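Local atomic coordinates of pilin (Streptococcus pyogenes serotype M1, PDB entry 3GLD), a protein that builds the shaft of the bacterial pilus as its major, covalently linked subunit, needed for adhesion to host cells, aggregation and biofilm formation. Residues 54-59 with 92-97; 123-128 with 137-142; 197-202 with 210-215; 161-166 with 229-234. The protein carries 2 engineered substitutions. One frame throughout, in Å; residues are numbered along the deposited sequence.

Contact 1. Residues 54-59 with 92-97; sequences NKFKGV and FEKPGV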
loop_
_atom_site.group_PDB
_atom_site.type_symbol
_atom_site.label_atom_id
_atom_site.label_comp_id
_atom_site.label_asym_id
_atom_site.label_seq_id
_atom_site.Cartn_x
_atom_site.Cartn_y
_atom_site.Cartn_z
ATOM N N ASN A 54 -7.745 -37.635 -18.654
ATOM C CA ASN A 54 -6.550 -37.319 -17.866
ATOM C C ASN A 54 -6.606 -35.917 -17.241
ATOM O O ASN A 54 -6.492 -35.763 -16.019
ATOM C CB ASN A 54 -5.308 -37.452 -18.742
ATOM C CG ASN A 54 -4.121 -38.004 -17.989
ATOM O OD1 ASN A 54 -3.491 -37.302 -17.201
ATOM N ND2 ASN A 54 -3.797 -39.276 -18.239
ATOM N N LYS A 55 -6.774 -34.910 -18.094
ATOM C CA LYS A 55 -6.902 -33.520 -17.687
ATOM C C LYS A 55 -8.369 -33.137 -17.698
ATOM O O LYS A 55 -9.113 -33.543 -18.599
ATOM C CB LYS A 55 -6.135 -32.593 -18.636
ATOM C CG LYS A 55 -4.628 -32.795 -18.671
ATOM C CD LYS A 55 -3.974 -31.792 -19.639
ATOM C CE LYS A 55 -2.637 -32.315 -20.157
ATOM N NZ LYS A 55 -2.127 -31.462 -21.276
ATOM N N PHE A 56 -8.776 -32.359 -16.696
ATOM C CA PHE A 56 -10.165 -31.944 -16.532
ATOM C C PHE A 56 -10.246 -30.453 -16.257
ATOM O O PHE A 56 -9.342 -29.881 -15.652
ATOM C CB PHE A 56 -10.811 -32.685 -15.353
ATOM C CG PHE A 56 -10.943 -34.180 -15.559
ATOM C CD1 PHE A 56 -12.137 -34.730 -16.039
ATOM C CD2 PHE A 56 -9.882 -35.034 -15.258
ATOM C CE1 PHE A 56 -12.264 -36.120 -16.229
ATOM C CE2 PHE A 56 -10.002 -36.435 -15.451
ATOM C CZ PHE A 56 -11.190 -36.969 -15.939
ATOM N N LYS A 57 -11.339 -29.833 -16.688
ATOM C CA LYS A 57 -11.665 -28.491 -16.232
ATOM C C LYS A 57 -11.942 -28.591 -14.737
ATOM O O LYS A 57 -12.560 -29.552 -14.293
ATOM C CB LYS A 57 -12.892 -27.953 -16.962
ATOM C CG LYS A 57 -12.632 -27.655 -18.435
ATOM C CD LYS A 57 -13.898 -27.202 -19.173
ATOM C CE LYS A 57 -13.663 -27.149 -20.696
ATOM N NZ LYS A 57 -14.911 -26.807 -21.451
ATOM N N GLY A 58 -11.467 -27.612 -13.961
ATOM C CA GLY A 58 -11.658 -27.639 -12.519
ATOM C C GLY A 58 -13.125 -27.695 -12.130
ATOM O O GLY A 58 -13.986 -27.233 -12.874
ATOM N N VAL A 59 -13.426 -28.284 -10.974
ATOM C CA VAL A 59 -14.802 -28.253 -10.461
ATOM C C VAL A 59 -14.902 -26.986 -9.585
ATOM O O VAL A 59 -14.093 -26.803 -8.678
ATOM C CB VAL A 59 -15.146 -29.513 -9.620
ATOM C CG1 VAL A 59 -16.586 -29.445 -9.096
ATOM C CG2 VAL A 59 -14.938 -30.813 -10.434
ATOM N N PHE A 92 -14.798 -34.501 -6.673
ATOM C CA PHE A 92 -14.116 -34.990 -7.886
ATOM C C PHE A 92 -14.581 -36.419 -8.190
ATOM O O PHE A 92 -14.364 -37.328 -7.396
ATOM C CB PHE A 92 -12.592 -34.964 -7.709
ATOM C CG PHE A 92 -12.043 -33.599 -7.384
ATOM C CD1 PHE A 92 -11.963 -32.611 -8.370
ATOM C CD2 PHE A 92 -11.617 -33.297 -6.094
ATOM C CE1 PHE A 92 -11.458 -31.343 -8.087
ATOM C CE2 PHE A 92 -11.104 -32.025 -5.782
ATOM C CZ PHE A 92 -11.020 -31.042 -6.791
ATOM N N GLU A 93 -15.221 -36.607 -9.337
ATOM C CA GLU A 93 -15.838 -37.889 -9.661
ATOM C C GLU A 93 -14.830 -38.977 -10.023
ATOM O O GLU A 93 -15.086 -40.145 -9.776
ATOM C CB GLU A 93 -16.908 -37.738 -10.747
ATOM C CG GLU A 93 -18.075 -36.789 -10.363
ATOM C CD GLU A 93 -19.017 -37.357 -9.279
ATOM O OE1 GLU A 93 -19.158 -38.595 -9.165
ATOM O OE2 GLU A 93 -19.639 -36.554 -8.549
ATOM N N LYS A 94 -13.695 -38.603 -10.610
ATOM C CA LYS A 94 -12.667 -39.590 -10.961
ATOM C C LYS A 94 -11.250 -39.062 -10.796
ATOM O O LYS A 94 -11.048 -37.849 -10.709
ATOM C CB LYS A 94 -12.886 -40.120 -12.388
ATOM C CG LYS A 94 -12.905 -39.054 -13.461
ATOM C CD LYS A 94 -13.567 -39.560 -14.739
ATOM C CE LYS A 94 -15.032 -39.903 -14.494
ATOM N NZ LYS A 94 -15.770 -40.000 -15.777
ATOM N N PRO A 95 -10.256 -39.966 -10.751
ATOM C CA PRO A 95 -8.905 -39.453 -10.661
ATOM C C PRO A 95 -8.559 -38.637 -11.893
ATOM O O PRO A 95 -9.086 -38.893 -12.993
ATOM C CB PRO A 95 -8.053 -40.716 -10.639
ATOM C CG PRO A 95 -8.944 -41.744 -10.041
ATOM C CD PRO A 95 -10.302 -41.425 -10.565
ATOM N N GLY A 96 -7.667 -37.669 -11.715
ATOM C CA GLY A 96 -7.222 -36.856 -12.838
ATOM C C GLY A 96 -6.638 -35.533 -12.404
ATOM O O GLY A 96 -6.553 -35.235 -11.205
ATOM N N VAL A 97 -6.219 -34.743 -13.387
ATOM C CA VAL A 97 -5.654 -33.430 -13.083
ATOM C C VAL A 97 -6.683 -32.380 -13.435
ATOM O O VAL A 97 -7.108 -32.254 -14.591
ATOM C CB VAL A 97 -4.304 -33.179 -13.777
ATOM C CG1 VAL A 97 -3.701 -31.880 -13.264
ATOM C CG2 VAL A 97 -3.345 -34.338 -13.518
#

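Contact 2. Residues 123-128 with 137-142; sequences QVHVLW and ATYIVG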
loop_
_atom_site.group_PDB
_atom_site.type_symbol
_atom_site.label_atom_id
_atom_site.label_comp_id
_atom_site.label_asym_id
_atom_site.label_seq_id
_atom_site.Cartn_x
_atom_site.Cartn_y
_atom_site.Cartn_z
ATOM N N GLN A 123 -3.136 -26.843 -10.802
ATOM C CA GLN A 123 -3.447 -28.253 -11.073
ATOM C C GLN A 123 -3.761 -28.900 -9.729
ATOM O O GLN A 123 -2.912 -28.901 -8.840
ATOM C CB GLN A 123 -2.229 -28.945 -11.674
ATOM C CG GLN A 123 -1.875 -28.545 -13.098
ATOM C CD GLN A 123 -0.593 -29.219 -13.627
ATOM O OE1 GLN A 123 0.109 -29.921 -12.906
ATOM N NE2 GLN A 123 -0.285 -28.976 -14.889
ATOM N N VAL A 124 -4.983 -29.398 -9.554
ATOM C CA VAL A 124 -5.284 -30.269 -8.425
ATOM C C VAL A 124 -5.129 -31.730 -8.892
ATOM O O VAL A 124 -5.832 -32.171 -9.797
ATOM C CB VAL A 124 -6.684 -30.037 -7.839
ATOM C CG1 VAL A 124 -6.906 -30.986 -6.635
ATOM C CG2 VAL A 124 -6.864 -28.573 -7.392
ATOM N N HIS A 125 -4.173 -32.441 -8.299
ATOM C CA HIS A 125 -3.942 -33.853 -8.569
ATOM C C HIS A 125 -4.833 -34.733 -7.693
ATOM O O HIS A 125 -4.639 -34.841 -6.474
ATOM C CB HIS A 125 -2.455 -34.188 -8.418
ATOM C CG HIS A 125 -1.627 -33.648 -9.535
ATOM N ND1 HIS A 125 -1.377 -32.300 -9.689
ATOM C CD2 HIS A 125 -1.032 -34.261 -10.582
ATOM C CE1 HIS A 125 -0.638 -32.110 -10.766
ATOM N NE2 HIS A 125 -0.419 -33.287 -11.331
ATOM N N VAL A 126 -5.853 -35.296 -8.332
ATOM C CA VAL A 126 -6.804 -36.168 -7.670
ATOM C C VAL A 126 -6.393 -37.620 -7.956
ATOM O O VAL A 126 -6.413 -38.069 -9.097
ATOM C CB VAL A 126 -8.244 -35.852 -8.131
ATOM C CG1 VAL A 126 -9.271 -36.754 -7.433
ATOM C CG2 VAL A 126 -8.573 -34.366 -7.854
ATOM N N LEU A 127 -5.950 -38.325 -6.922
ATOM C CA LEU A 127 -5.500 -39.720 -7.062
ATOM C C LEU A 127 -6.486 -40.640 -6.389
ATOM O O LEU A 127 -7.234 -40.189 -5.513
ATOM C CB LEU A 127 -4.120 -39.914 -6.430
ATOM C CG LEU A 127 -2.843 -39.497 -7.162
ATOM C CD1 LEU A 127 -2.966 -38.167 -7.904
ATOM C CD2 LEU A 127 -1.720 -39.437 -6.140
ATOM N N TRP A 128 -6.517 -41.914 -6.813
ATOM C CA TRP A 128 -7.287 -42.925 -6.092
ATOM C C TRP A 128 -6.584 -43.154 -4.773
ATOM O O TRP A 128 -5.367 -43.356 -4.746
ATOM C CB TRP A 128 -7.364 -44.257 -6.865
ATOM C CG TRP A 128 -8.234 -45.254 -6.170
ATOM C CD1 TRP A 128 -7.825 -46.289 -5.376
ATOM C CD2 TRP A 128 -9.663 -45.280 -6.169
ATOM N NE1 TRP A 128 -8.922 -46.984 -4.904
ATOM C CE2 TRP A 128 -10.062 -46.374 -5.365
ATOM C CE3 TRP A 128 -10.651 -44.487 -6.774
ATOM C CZ2 TRP A 128 -11.407 -46.711 -5.166
ATOM C CZ3 TRP A 128 -11.995 -44.818 -6.573
ATOM C CH2 TRP A 128 -12.356 -45.921 -5.762
ATOM N N ALA A 137 -8.323 -35.454 -3.591
ATOM C CA ALA A 137 -7.442 -34.321 -3.913
ATOM C C ALA A 137 -6.190 -34.442 -3.055
ATOM O O ALA A 137 -6.228 -34.184 -1.853
ATOM C CB ALA A 137 -8.161 -32.994 -3.645
ATOM N N THR A 138 -5.086 -34.829 -3.687
ATOM C CA THR A 138 -3.897 -35.327 -2.980
ATOM C C THR A 138 -2.719 -34.356 -2.926
ATOM O O THR A 138 -2.038 -34.262 -1.909
ATOM C CB THR A 138 -3.467 -36.681 -3.592
ATOM O OG1 THR A 138 -4.574 -37.575 -3.484
ATOM C CG2 THR A 138 -2.263 -37.276 -2.871
ATOM N N TYR A 139 -2.466 -33.669 -4.029
ATOM C CA TYR A 139 -1.548 -32.548 -4.020
ATOM C C TYR A 139 -1.948 -31.493 -5.037
ATOM O O TYR A 139 -2.668 -31.785 -6.005
ATOM C CB TYR A 139 -0.072 -32.970 -4.146
ATOM C CG TYR A 139 0.327 -33.645 -5.429
ATOM C CD1 TYR A 139 0.150 -35.027 -5.614
ATOM C CD2 TYR A 139 0.914 -32.910 -6.452
ATOM C CE1 TYR A 139 0.546 -35.648 -6.804
ATOM C CE2 TYR A 139 1.312 -33.514 -7.637
ATOM C CZ TYR A 139 1.129 -34.877 -7.810
ATOM O OH TYR A 139 1.526 -35.443 -8.993
ATOM N N ILE A 140 -1.518 -30.257 -4.778
ATOM C CA ILE A 140 -1.865 -29.132 -5.625
ATOM C C ILE A 140 -0.597 -28.433 -6.058
ATOM O O ILE A 140 0.274 -28.148 -5.235
ATOM C CB ILE A 140 -2.815 -28.136 -4.912
ATOM C CG1 ILE A 140 -4.073 -28.863 -4.418
ATOM C CG2 ILE A 140 -3.202 -26.988 -5.878
ATOM C CD1 ILE A 140 -5.025 -28.045 -3.588
ATOM N N VAL A 141 -0.474 -28.193 -7.356
ATOM C CA VAL A 141 0.649 -27.414 -7.853
ATOM C C VAL A 141 0.170 -26.193 -8.620
ATOM O O VAL A 141 -0.832 -26.237 -9.343
ATOM C CB VAL A 141 1.594 -28.215 -8.768
ATOM C CG1 VAL A 141 2.982 -27.597 -8.707
ATOM C CG2 VAL A 141 1.681 -29.658 -8.345
ATOM N N GLY A 142 0.908 -25.102 -8.457
ATOM C CA GLY A 142 0.632 -23.878 -9.183
ATOM C C GLY A 142 1.835 -23.405 -9.969
ATOM O O GLY A 142 2.974 -23.656 -9.607
#

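Contact 3. Residues 197-202 with 210-215; sequences VMIEKT and VQTEAS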
loop_
_atom_site.group_PDB
_atom_site.type_symbol
_atom_site.label_atom_id
_atom_site.label_comp_id
_atom_site.label_asym_id
_atom_site.label_seq_id
_atom_site.Cartn_x
_atom_site.Cartn_y
_atom_site.Cartn_z
ATOM N N VAL A 197 2.583 10.715 10.859
ATOM C CA VAL A 197 3.422 10.886 9.681
ATOM C C VAL A 197 4.690 11.652 10.045
ATOM O O VAL A 197 4.691 12.488 10.980
ATOM C CB VAL A 197 2.704 11.613 8.501
ATOM C CG1 VAL A 197 1.426 10.870 8.110
ATOM C CG2 VAL A 197 2.421 13.063 8.829
ATOM N N MET A 198 5.758 11.366 9.311
ATOM C CA MET A 198 7.058 11.911 9.601
ATOM C C MET A 198 7.237 13.250 8.892
ATOM O O MET A 198 6.919 13.384 7.706
ATOM C CB MET A 198 8.149 10.966 9.146
ATOM C CG MET A 198 8.073 9.598 9.805
ATOM S SD MET A 198 9.117 8.395 8.970
ATOM C CE MET A 198 10.760 8.835 9.524
ATOM N N ILE A 199 7.774 14.216 9.631
ATOM C CA ILE A 199 8.037 15.554 9.112
ATOM C C ILE A 199 9.499 15.931 9.347
ATOM O O ILE A 199 10.016 15.745 10.461
ATOM C CB ILE A 199 7.075 16.573 9.750
ATOM C CG1 ILE A 199 5.654 16.279 9.255
ATOM C CG2 ILE A 199 7.488 18.044 9.393
ATOM C CD1 ILE A 199 4.593 17.176 9.796
ATOM N N GLU A 200 10.158 16.438 8.304
ATOM C CA GLU A 200 11.535 16.924 8.384
ATOM C C GLU A 200 11.541 18.420 8.125
ATOM O O GLU A 200 10.997 18.846 7.124
ATOM C CB GLU A 200 12.441 16.271 7.327
ATOM C CG GLU A 200 12.795 14.815 7.573
ATOM C CD GLU A 200 13.765 14.252 6.514
ATOM O OE1 GLU A 200 14.142 14.992 5.567
ATOM O OE2 GLU A 200 14.139 13.064 6.631
ATOM N N LYS A 201 12.146 19.201 9.029
ATOM C CA LYS A 201 12.297 20.639 8.852
ATOM C C LYS A 201 13.739 20.959 8.510
ATOM O O LYS A 201 14.657 20.533 9.222
ATOM C CB LYS A 201 11.861 21.423 10.113
ATOM C CG LYS A 201 12.072 22.941 9.974
ATOM C CD LYS A 201 11.418 23.741 11.109
ATOM C CE LYS A 201 11.978 25.157 11.115
ATOM N NZ LYS A 201 11.282 26.077 12.049
ATOM N N THR A 202 13.931 21.708 7.419
ATOM C CA THR A 202 15.259 22.115 6.950
ATOM C C THR A 202 15.452 23.624 7.129
ATOM O O THR A 202 14.584 24.411 6.763
ATOM C CB THR A 202 15.461 21.711 5.472
ATOM O OG1 THR A 202 15.261 20.298 5.357
ATOM C CG2 THR A 202 16.861 22.065 4.960
ATOM N N VAL A 210 15.566 18.440 11.065
ATOM C CA VAL A 210 14.978 18.055 12.352
ATOM C C VAL A 210 13.695 17.248 12.116
ATOM O O VAL A 210 12.820 17.686 11.358
ATOM C CB VAL A 210 14.672 19.310 13.232
ATOM C CG1 VAL A 210 13.777 18.951 14.406
ATOM C CG2 VAL A 210 15.983 19.974 13.735
ATOM N N GLN A 211 13.599 16.072 12.761
ATOM C CA GLN A 211 12.421 15.192 12.651
ATOM C C GLN A 211 11.382 15.432 13.739
ATOM O O GLN A 211 11.684 15.436 14.941
ATOM C CB GLN A 211 12.806 13.697 12.745
ATOM C CG GLN A 211 13.889 13.219 11.827
ATOM C CD GLN A 211 13.391 13.020 10.406
ATOM O OE1 GLN A 211 12.193 12.795 10.167
ATOM N NE2 GLN A 211 14.310 13.102 9.455
ATOM N N THR A 212 10.145 15.561 13.301
ATOM C CA THR A 212 9.003 15.587 14.174
ATOM C C THR A 212 7.981 14.648 13.552
ATOM O O THR A 212 8.206 14.098 12.456
ATOM C CB THR A 212 8.381 17.003 14.280
ATOM O OG1 THR A 212 8.280 17.586 12.977
ATOM C CG2 THR A 212 9.225 17.904 15.166
ATOM N N GLU A 213 6.855 14.487 14.240
ATOM C CA GLU A 213 5.726 13.729 13.724
ATOM C C GLU A 213 4.464 14.565 13.827
ATOM O O GLU A 213 4.332 15.397 14.724
ATOM C CB GLU A 213 5.549 12.410 14.498
ATOM C CG GLU A 213 6.731 11.428 14.358
ATOM C CD GLU A 213 6.652 10.227 15.331
ATOM O OE1 GLU A 213 6.063 10.353 16.426
ATOM O OE2 GLU A 213 7.211 9.153 14.992
ATOM N N ALA A 214 3.559 14.369 12.877
ATOM C CA ALA A 214 2.228 14.957 12.905
ATOM C C ALA A 214 1.217 13.829 13.038
ATOM O O ALA A 214 1.440 12.730 12.529
ATOM C CB ALA A 214 1.963 15.729 11.645
ATOM N N SER A 215 0.115 14.108 13.713
ATOM C CA SER A 215 -0.973 13.152 13.884
ATOM C C SER A 215 -2.104 13.505 12.946
ATOM O O SER A 215 -2.488 14.665 12.839
ATOM C CB SER A 215 -1.508 13.189 15.313
ATOM O OG SER A 215 -0.582 12.623 16.216
HETATM O O HOH W 1 11.389 11.814 7.669
#

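Contact 4. Residues 161-166 with 229-234; sequences TLTVKK and SIKVTN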
loop_
_atom_site.group_PDB
_atom_site.type_symbol
_atom_site.label_atom_id
_atom_site.label_comp_id
_atom_site.label_asym_id
_atom_site.label_seq_id
_atom_site.Cartn_x
_atom_site.Cartn_y
_atom_site.Cartn_z
ATOM N N THR A 161 5.161 12.942 -0.988
ATOM C CA THR A 161 5.697 13.929 -0.053
ATOM C C THR A 161 4.960 15.228 -0.232
ATOM O O THR A 161 4.469 15.515 -1.341
ATOM C CB THR A 161 7.191 14.208 -0.271
ATOM O OG1 THR A 161 7.379 14.721 -1.600
ATOM C CG2 THR A 161 8.025 12.926 -0.076
ATOM N N LEU A 162 4.876 15.996 0.866
ATOM C CA LEU A 162 4.464 17.383 0.830
ATOM C C LEU A 162 5.579 18.288 1.394
ATOM O O LEU A 162 6.023 18.135 2.548
ATOM C CB LEU A 162 3.152 17.582 1.594
ATOM C CG LEU A 162 2.772 19.041 1.882
ATOM C CD1 LEU A 162 2.524 19.764 0.599
ATOM C CD2 LEU A 162 1.549 19.112 2.779
ATOM N N THR A 163 6.057 19.204 0.554
ATOM C CA THR A 163 7.083 20.180 0.948
ATOM C C THR A 163 6.416 21.550 1.081
ATOM O O THR A 163 5.672 21.978 0.205
ATOM C CB THR A 163 8.219 20.210 -0.095
ATOM O OG1 THR A 163 8.782 18.905 -0.181
ATOM C CG2 THR A 163 9.368 21.213 0.259
ATOM N N VAL A 164 6.641 22.222 2.207
ATOM C CA VAL A 164 6.122 23.581 2.387
ATOM C C VAL A 164 7.288 24.539 2.532
ATOM O O VAL A 164 8.148 24.347 3.374
ATOM C CB VAL A 164 5.164 23.707 3.623
ATOM C CG1 VAL A 164 4.605 25.164 3.739
ATOM C CG2 VAL A 164 4.030 22.691 3.529
ATOM N N LYS A 165 7.316 25.565 1.694
ATOM C CA LYS A 165 8.447 26.459 1.621
ATOM C C LYS A 165 7.989 27.867 1.930
ATOM O O LYS A 165 6.871 28.250 1.559
ATOM C CB LYS A 165 9.034 26.452 0.205
ATOM C CG LYS A 165 9.709 25.165 -0.161
ATOM C CD LYS A 165 10.137 25.133 -1.650
ATOM C CE LYS A 165 11.279 26.098 -1.963
ATOM N NZ LYS A 165 11.731 25.920 -3.376
ATOM N N LYS A 166 8.857 28.631 2.598
ATOM C CA LYS A 166 8.623 30.061 2.827
ATOM C C LYS A 166 9.655 30.860 2.029
ATOM O O LYS A 166 10.864 30.594 2.091
ATOM C CB LYS A 166 8.740 30.408 4.314
ATOM C CG LYS A 166 8.645 31.927 4.603
ATOM C CD LYS A 166 7.193 32.349 4.515
ATOM C CE LYS A 166 7.082 33.782 4.091
ATOM N NZ LYS A 166 5.662 34.218 4.156
ATOM N N SER A 229 12.150 25.034 4.950
ATOM C CA SER A 229 11.015 24.237 4.550
ATOM C C SER A 229 10.747 23.099 5.545
ATOM O O SER A 229 11.637 22.696 6.308
ATOM C CB SER A 229 11.250 23.659 3.136
ATOM O OG SER A 229 12.362 22.745 3.138
ATOM N N ILE A 230 9.512 22.605 5.525
ATOM C CA ILE A 230 9.207 21.295 6.086
ATOM C C ILE A 230 8.821 20.354 4.934
ATOM O O ILE A 230 8.439 20.819 3.851
ATOM C CB ILE A 230 8.084 21.312 7.146
ATOM C CG1 ILE A 230 6.736 21.754 6.558
ATOM C CG2 ILE A 230 8.497 22.156 8.373
ATOM C CD1 ILE A 230 5.550 21.214 7.342
ATOM N N LYS A 231 8.920 19.049 5.191
ATOM C CA LYS A 231 8.564 18.026 4.230
ATOM C C LYS A 231 7.957 16.849 5.015
ATOM O O LYS A 231 8.624 16.252 5.871
ATOM C CB LYS A 231 9.794 17.561 3.447
ATOM C CG LYS A 231 9.439 16.666 2.222
ATOM C CD LYS A 231 10.611 15.849 1.726
ATOM C CE LYS A 231 11.724 16.706 1.191
ATOM N NZ LYS A 231 12.690 15.898 0.373
ATOM N N VAL A 232 6.692 16.563 4.733
ATOM C CA VAL A 232 6.043 15.353 5.199
ATOM C C VAL A 232 6.605 14.247 4.282
ATOM O O VAL A 232 6.326 14.223 3.083
ATOM C CB VAL A 232 4.518 15.484 5.077
ATOM C CG1 VAL A 232 3.800 14.217 5.611
ATOM C CG2 VAL A 232 4.032 16.700 5.822
ATOM N N THR A 233 7.462 13.394 4.830
ATOM C CA THR A 233 8.222 12.459 3.994
ATOM C C THR A 233 7.498 11.145 3.659
ATOM O O THR A 233 7.923 10.429 2.752
ATOM C CB THR A 233 9.586 12.102 4.624
ATOM O OG1 THR A 233 9.377 11.413 5.868
ATOM C CG2 THR A 233 10.383 13.346 4.878
ATOM N N ASN A 234 6.428 10.835 4.383
ATOM C CA ASN A 234 5.639 9.607 4.118
ATOM C C ASN A 234 4.135 9.880 4.075
ATOM O O ASN A 234 3.349 9.162 4.670
ATOM C CB ASN A 234 5.991 8.492 5.115
ATOM C CG ASN A 234 5.662 8.844 6.563
ATOM O OD1 ASN A 234 5.437 10.002 6.899
ATOM N ND2 ASN A 234 5.631 7.817 7.434
#

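Contact 1. Residues 54-59 with 92-97
With CG anti to its carbonyl carbon (chi1 -65°), Phe56 carries its ring toward residues 94-96, while Lys94 has its CG tucked between backbone N and carbonyl carbon (chi1 57°) and its chain bent at chi3. The two side chains cross at about a right angle, the methylenes of Lys94 passing obliquely by Phe56 CZ, with Lys94 CG 3.7 Å from Phe56 CZ and Lys94 CD next to it. Further along the same ring, Phe56 CE2 comes within 3.6 Å of Pro95 O, while Val97 O sits at the ring's edge, near its plane. Two backbone bonds join the strands. Val97 N donates to Asn54 O over 2.8 Å in an almost straight bond (174°), and Phe56 N donates to Val97 O over 2.7 Å. They flank Lys55, which pairs with Val97 in a parallel bridge, and Lys55 CA also approaches Val97 O at 3.4 Å. Gly96, with no side chain and an extended backbone, lets Phe56 CE2 lie against its CA. At the far end Val59 CG2 rests 4.0 Å from Phe92 CD1, the two side chains sliding past each other in opposite directions. Tyr98 stacks on Phe56 and also meets the Phe92 ring. Strand 55-57 thus pairs in parallel with the start of strand 96-104, whose other side is taken by strand 119-129, through main-chain bonds, while aromatic and aliphatic contacts, without a charge pair between the segments, line the adjoining turn.

Contact 2. Residues 123-128 with 137-142
The His125 and Tyr139 rings form an offset stack, planes 10° apart and centroids separated by 4.3 Å. Tyr139 CE2 lies over one face of the imidazole toward its rim, and His125 CB sits above the centre of the phenol, 3.7 Å from the centroid, in a CH-pi contact. Val141 CG2 occupies the edge of the tyrosine ring, and Tyr139 OH ends 3.2 Å from His125 CD2. With chi1 at 64°, Tyr139 holds CG between its backbone N and carbonyl carbon, which brings the phenol back across the neighbouring strand. Beneath the stack, His125 N donates to Tyr139 O, and His125 O receives Thr138 N at 2.8 Å and, weakly, Tyr139 N at 3.5 Å. Thr138 and Tyr139 both facing His125 make a classic beta bulge, shifting the register by one residue. Thr138 OG1 turns to Val136 O within its own strand. On the other face of the hairpin, Val124 CG1 meets Ala137 CB at 3.8 Å and Val124 CG2 packs beside Ile140 CG1, with Phe92 touching both Val124 and Ala137. The hairpin of strands 119-129 and 134-144 therefore has two unlike sides: an apolar one formed by valine, alanine and isoleucine, and one where an aromatic pair, made by two of the three bulge residues, spans the strands.

Contact 3. Residues 197-202 with 210-215
Gln211 NE2 donates to Glu200 OE2 over 2.8 Å, a side-chain hydrogen bond between the two strands. The acceptor lies in the plane of the Gln211 amide, but the donor meets Glu200 from above its carboxylate plane, and the two flat groups are turned 83° apart. Gln211 reaches this position through a bend at chi2 (-77°), which lays the amide alongside the extended Glu200 chain, bringing Gln211 OE1 to 3.3 Å from Glu200 CG. A water donates to both Gln211 OE1 and Glu200 OE2, closing the bridge a second time. Below this polar cluster, six backbone bonds zip the antiparallel hairpin together in pairs between Val197 and Ala214, Ile199 and Thr212, and Lys201 and Val210; Thr212 N to Ile199 O is 2.8 Å long. The other face is largely apolar. Ile199 CD1 presses on Ala214 CB at 3.5 Å, and Val197 CG2 approaches the same methyl at 3.9 Å. Thr212 OG1 lies 3.6 Å from Ile199 CB, though its hydrogen-bond partner is Tyr220 OH. Lys201 likewise extends away, to Thr223 O. Ile199 and Ala214 pack against Tyr220 of strand 220-224, and Val197 and Ile199 reach Leu185 and Leu183 of strand 179-185, so this face closes on the facing sheet. Strand 196-202 is itself bonded through its backbone to strand 229-236, with strand 210-215 on its other side.

Contact 4. Residues 161-166 with 229-234
Ser229 and Lys165 open the pairing, with Ser229 CB 3.9 Å from Lys165 CG and Ser229 CA 3.1 Å from Val164 O. Ile230 follows as a hydrogen-bonded partner of Val164: Ile230 O accepts Val164 N at 2.8 Å and Ile230 N returns a longer bond to Val164 O. Its CG1 lies between backbone N and carbonyl carbon (chi1 64°), where it comes alongside Val164 CB at 3.9 Å, both side chains pointing the same way. Lys231 turns to the opposite face and crosses Thr163 obliquely, its CG 3.3 Å from Thr163 OG1 in a contact of methylene with hydroxyl. Val232 repeats the two-way backbone pairing with Leu162; the bond from Leu162 N to Val232 O is 3.2 Å long and lands on a lone pair in the carbonyl plane. At Thr233 the chain turns a corner, its O still 3.8 Å from Thr161 CG2. Thr161 OG1 is hydrogen-bonded to Asp283. Val164 and Ile230 pack on Phe222 of strand 220-224, close to the isopeptide that links Lys166 NZ to Asn290, where Lys166 NZ is also hydrogen-bonded to Glu245 OE1, of the residue that promotes the cross-link. Strand 151-169 thus lies between strands 229-236 and 284-291, and strand 196-202 continues the sheet beyond 229-236.

Overall arrangement
From the N terminus, contact 1 closes first, bringing 92-97 back to 54-59 over 32 intervening residues. Contact 2 follows in series as a short hairpin, and the two meet where strands 96-104 and 119-129 lie side by side, Phe92 packing on Val126. The chain then leaves along strand 151-169 for the second domain. There 161-166 is met, after 62 intervening residues, by 229-234, and the loop closed by contact 4 encloses the hairpin of contact 3; the two touch through neighbouring strands 196-202 and 229-236, with Asn234 OD1 accepting Met198 N. The pairs lie on opposite sides of the chain's centre, contacts 1 and 4 having centres about 59 Å apart.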